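Local coordinates for protein possible adhesin (Caldicellulosiruptor kronotskyensis, PDB 4WA0) that probably helps attach the bacterial cell to cellulose as a tapirin, this chain being its C-terminal, magnesium-binding beta-helix domain, at residues A[125-129]-A[130-134]; A[134-137]-A[138-142]. All blocks are in the same frame, centred on the assembly; numbering follows the deposited sequence.

In the fold
Contacts 1 and 2 are successive corners of one path through a beta-helix. Contact 1 is the turn from strand 125-128 to strand 132-136, and contact 2 the bend from strand 132-136 to strand 139-142, so the chain passes across three faces, each of parallel strands from successive coils. Their centres are about 14 Å apart, on the same side of the chain's centre and about 20 and 19 Å from it. Met134 lies in both ranges but makes its contacts in contact 1, and the far ends of the path meet where Val125 CG2 packs against Ile142 CD1 at 4.0 Å. Both corners lie away from the magnesium site formed by Asp239, Val241, Ser243, Leu246 and Glu275.

Contact 1. Residues A[125-129]-A[130-134]; sequences VKLAG and PGVNM
Leu127 packs against Val132 and Met134 inside a corner of the beta-helix, where strand 125-128 turns into strand 132-136. Its CD2 does most of the touching, lying 3.6 Å from Met134 CB, with the two side chains crossing at about a right angle. The same methyl also lies 3.9 Å from Val132 CG1, two residues earlier on the strand that carries Met134. Val132 divides its branches between two tasks: CG1, anti to the backbone N (chi1 -176°), faces the leucine, while CG2 closes over the backbone of the turn, 3.3 Å from Gly129 O. Farther from the turn, the selenomethionine Met134 runs out extended and then bends at its last torsion, which brings CE to a looser 4.4 Å contact with Val125 CG1.

A type II beta turn from Gly129 to Val132 brings these side chains together. Pro130 and Gly131 occupy its two central positions, the glycine with the positive phi usual at the second of them. A single weak hydrogen bond, from Val132 N to Gly129 O at 3.4 Å, closes the turn. The short strand segments on its two sides make 139° between their N-to-C directions, well short of a hairpin's antiparallel course, as they pass to different faces of the helix.

Neighbouring coils continue the apolar layer: Leu127 also touches Leu108 on one side and Val154 on the other, and its backbone is hydrogen-bonded to Glu147. Arg87, which Val132 also touches, hydrogen-bonds through NH1 to the carbonyl oxygen of Pro130.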
loop_
_atom_site.group_PDB
_atom_site.type_symbol
_atom_site.label_atom_id
_atom_site.label_comp_id
_atom_site.label_asym_id
_atom_site.label_seq_id
_atom_site.Cartn_x
_atom_site.Cartn_y
_atom_site.Cartn_z
ATOM N N VAL A 125 18.708 -0.400 -5.299
ATOM C CA VAL A 125 18.121 0.101 -4.074
ATOM C C VAL A 125 18.960 1.302 -3.622
ATOM O O VAL A 125 20.108 1.125 -3.337
ATOM C CB VAL A 125 17.982 -0.946 -2.971
ATOM C CG1 VAL A 125 17.419 -0.359 -1.685
ATOM C CG2 VAL A 125 17.133 -2.104 -3.464
ATOM N N LYS A 126 18.393 2.500 -3.665
ATOM C CA LYS A 126 19.091 3.768 -3.392
ATOM C C LYS A 126 18.471 4.439 -2.169
ATOM O O LYS A 126 17.256 4.663 -2.166
ATOM C CB LYS A 126 19.009 4.643 -4.608
ATOM C CG LYS A 126 19.769 5.906 -4.355
ATOM C CD LYS A 126 19.710 6.862 -5.496
ATOM C CE LYS A 126 20.318 8.190 -4.997
ATOM N NZ LYS A 126 20.572 9.051 -6.173
ATOM N N LEU A 127 19.260 4.584 -1.122
ATOM C CA LEU A 127 18.859 5.372 0.063
ATOM C C LEU A 127 19.701 6.629 0.090
ATOM O O LEU A 127 20.909 6.539 -0.007
ATOM C CB LEU A 127 19.098 4.645 1.337
ATOM C CG LEU A 127 18.167 3.481 1.613
ATOM C CD1 LEU A 127 18.626 2.330 0.827
ATOM C CD2 LEU A 127 18.397 3.091 3.081
ATOM N N ALA A 128 19.030 7.789 0.124
ATOM C CA ALA A 128 19.758 9.101 0.052
ATOM C C ALA A 128 19.156 10.099 1.002
ATOM O O ALA A 128 18.004 10.508 0.833
ATOM C CB ALA A 128 19.740 9.615 -1.354
ATOM N N GLY A 129 19.934 10.472 1.994
ATOM C CA GLY A 129 19.569 11.605 2.855
ATOM C C GLY A 129 19.673 11.310 4.338
ATOM O O GLY A 129 19.601 10.155 4.777
ATOM N N PRO A 130 19.827 12.363 5.155
ATOM C CA PRO A 130 19.855 12.156 6.562
ATOM C C PRO A 130 18.582 11.497 7.065
ATOM O O PRO A 130 17.490 11.764 6.613
ATOM C CB PRO A 130 19.989 13.584 7.145
ATOM C CG PRO A 130 20.670 14.322 6.074
ATOM C CD PRO A 130 20.020 13.801 4.810
ATOM N N GLY A 131 18.761 10.618 8.029
ATOM C CA GLY A 131 17.624 9.955 8.639
ATOM C C GLY A 131 16.917 8.839 7.874
ATOM O O GLY A 131 15.891 8.344 8.386
ATOM N N VAL A 132 17.419 8.489 6.701
ATOM C CA VAL A 132 16.891 7.403 5.900
ATOM C C VAL A 132 17.580 6.102 6.395
ATOM O O VAL A 132 18.788 5.859 6.066
ATOM C CB VAL A 132 17.183 7.589 4.435
ATOM C CG1 VAL A 132 16.508 6.443 3.635
ATOM C CG2 VAL A 132 16.672 8.926 3.942
ATOM N N ASN A 133 16.882 5.299 7.173
ATOM C CA ASN A 133 17.500 4.145 7.864
ATOM C C ASN A 133 16.731 2.885 7.529
ATOM O O ASN A 133 15.520 2.792 7.828
ATOM C CB ASN A 133 17.459 4.372 9.347
ATOM C CG ASN A 133 18.347 5.514 9.779
ATOM O OD1 ASN A 133 19.442 5.649 9.283
ATOM N ND2 ASN A 133 17.813 6.417 10.593
HETATM N N MSE A 134 17.356 1.964 6.815
HETATM C CA MSE A 134 16.774 0.646 6.536
HETATM C C MSE A 134 17.356 -0.459 7.287
HETATM O O MSE A 134 18.598 -0.524 7.486
HETATM C CB MSE A 134 16.960 0.413 5.038
HETATM C CG MSE A 134 16.205 -0.818 4.602
HETATM SE SE MSE A 134 16.167 -1.104 2.641
HETATM C CE MSE A 134 17.971 -1.638 2.506
#

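Contact 2. Residues A[134-137]-A[138-142]; sequences MEVS and TLASI
Val136 reaches across a bend in the chain to Leu139 and Ala140, while Ser137 and Thr138 form the bend itself. These last two residues and the valine have most of the surface buried between the segments 134-137 and 138-142. On the inner side, one branch of the valine makes the contact: CG1, held anti to the backbone N at a chi1 of 175°, rests 3.4 Å from Leu139 O, an approach of a methyl group to a carbonyl oxygen. From there the same methyl extends to Ala140 CB at 4.0 Å. Small as it is, the alanine methyl points toward the valine and also packs on Val162 of the next coil.

The bend is made by the backbone at Ser137 and Thr138, whose psi angles of -32° and -53° break the extended course of the strands. The psi of Ser137 brings its N to 2.9 Å from Thr138 N, two donors that do not bond. Both hydroxyls stay close to the main chain. Ser137 OG comes to 3.4 Å from Thr138 N, and Thr138 OG1 to the same distance from Ser137 O, but neither approach has the angle of a hydrogen bond. Between the two segments the corner rests on backbone torsion and the packing of Val136, without a hydrogen bond from either hydroxyl.

Both residues touch Val117, in the loop between strands 112-116 and 119-121, and the strand before the bend is hydrogen-bonded to strands 112-116 and 153-156. Past it, Leu139 turns away from the valine and lies against Phe120, Tyr163 and Pro213. Such a sharp corner, passing the chain from one parallel face to the next with corners of successive coils in contact, belongs to the parallel beta-helix.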
loop_
_atom_site.group_PDB
_atom_site.type_symbol
_atom_site.label_atom_id
_atom_site.label_comp_id
_atom_site.label_asym_id
_atom_site.label_seq_id
_atom_site.Cartn_x
_atom_site.Cartn_y
_atom_site.Cartn_z
HETATM N N MSE A 134 17.356 1.964 6.815
HETATM C CA MSE A 134 16.774 0.646 6.536
HETATM C C MSE A 134 17.356 -0.459 7.287
HETATM O O MSE A 134 18.598 -0.524 7.486
HETATM C CB MSE A 134 16.960 0.413 5.038
HETATM C CG MSE A 134 16.205 -0.818 4.602
HETATM SE SE MSE A 134 16.167 -1.104 2.641
HETATM C CE MSE A 134 17.971 -1.638 2.506
ATOM N N GLU A 135 16.523 -1.392 7.701
ATOM C CA GLU A 135 17.025 -2.623 8.387
ATOM C C GLU A 135 16.488 -3.812 7.624
ATOM O O GLU A 135 15.299 -3.806 7.270
ATOM C CB GLU A 135 16.514 -2.766 9.809
ATOM C CG GLU A 135 16.937 -1.600 10.630
ATOM C CD GLU A 135 16.640 -1.655 12.114
ATOM O OE1 GLU A 135 15.934 -2.563 12.618
ATOM O OE2 GLU A 135 17.148 -0.719 12.746
ATOM N N VAL A 136 17.314 -4.838 7.438
ATOM C CA VAL A 136 16.893 -6.102 6.832
ATOM C C VAL A 136 17.084 -7.175 7.868
ATOM O O VAL A 136 18.193 -7.337 8.402
ATOM C CB VAL A 136 17.680 -6.427 5.558
ATOM C CG1 VAL A 136 17.276 -7.813 5.070
ATOM C CG2 VAL A 136 17.451 -5.338 4.511
ATOM N N SER A 137 15.997 -7.862 8.230
ATOM C CA SER A 137 16.147 -8.804 9.359
ATOM C C SER A 137 16.580 -10.198 8.952
ATOM O O SER A 137 17.263 -10.867 9.790
ATOM C CB SER A 137 14.905 -8.748 10.300
ATOM O OG SER A 137 13.806 -9.330 9.756
ATOM N N THR A 138 16.181 -10.670 7.775
ATOM C CA THR A 138 16.486 -12.056 7.354
ATOM C C THR A 138 17.214 -12.207 5.998
ATOM O O THR A 138 18.232 -12.898 5.881
ATOM C CB THR A 138 15.192 -12.911 7.441
ATOM O OG1 THR A 138 14.701 -12.838 8.772
ATOM C CG2 THR A 138 15.397 -14.334 7.088
ATOM N N LEU A 139 16.651 -11.595 4.944
ATOM C CA LEU A 139 17.112 -11.844 3.614
ATOM C C LEU A 139 16.915 -10.658 2.688
ATOM O O LEU A 139 15.886 -9.948 2.747
ATOM C CB LEU A 139 16.352 -13.024 3.094
ATOM C CG LEU A 139 16.484 -13.539 1.683
ATOM C CD1 LEU A 139 17.853 -14.158 1.550
ATOM C CD2 LEU A 139 15.510 -14.658 1.343
ATOM N N ALA A 140 17.880 -10.429 1.808
ATOM C CA ALA A 140 17.696 -9.416 0.747
ATOM C C ALA A 140 18.446 -9.903 -0.488
ATOM O O ALA A 140 19.538 -10.515 -0.409
ATOM C CB ALA A 140 18.160 -8.018 1.160
ATOM N N SER A 141 17.807 -9.697 -1.594
ATOM C CA SER A 141 18.316 -10.025 -2.904
ATOM C C SER A 141 18.111 -8.818 -3.783
ATOM O O SER A 141 16.932 -8.455 -4.114
ATOM C CB SER A 141 17.545 -11.254 -3.420
ATOM O OG SER A 141 17.948 -11.601 -4.722
ATOM N N ILE A 142 19.244 -8.213 -4.178
ATOM C CA ILE A 142 19.279 -6.960 -4.925
ATOM C C ILE A 142 20.105 -7.180 -6.157
ATOM O O ILE A 142 21.324 -7.317 -6.062
ATOM C CB ILE A 142 19.841 -5.814 -4.056
ATOM C CG1 ILE A 142 18.970 -5.670 -2.785
ATOM C CG2 ILE A 142 20.025 -4.546 -4.876
ATOM C CD1 ILE A 142 19.523 -4.748 -1.733
#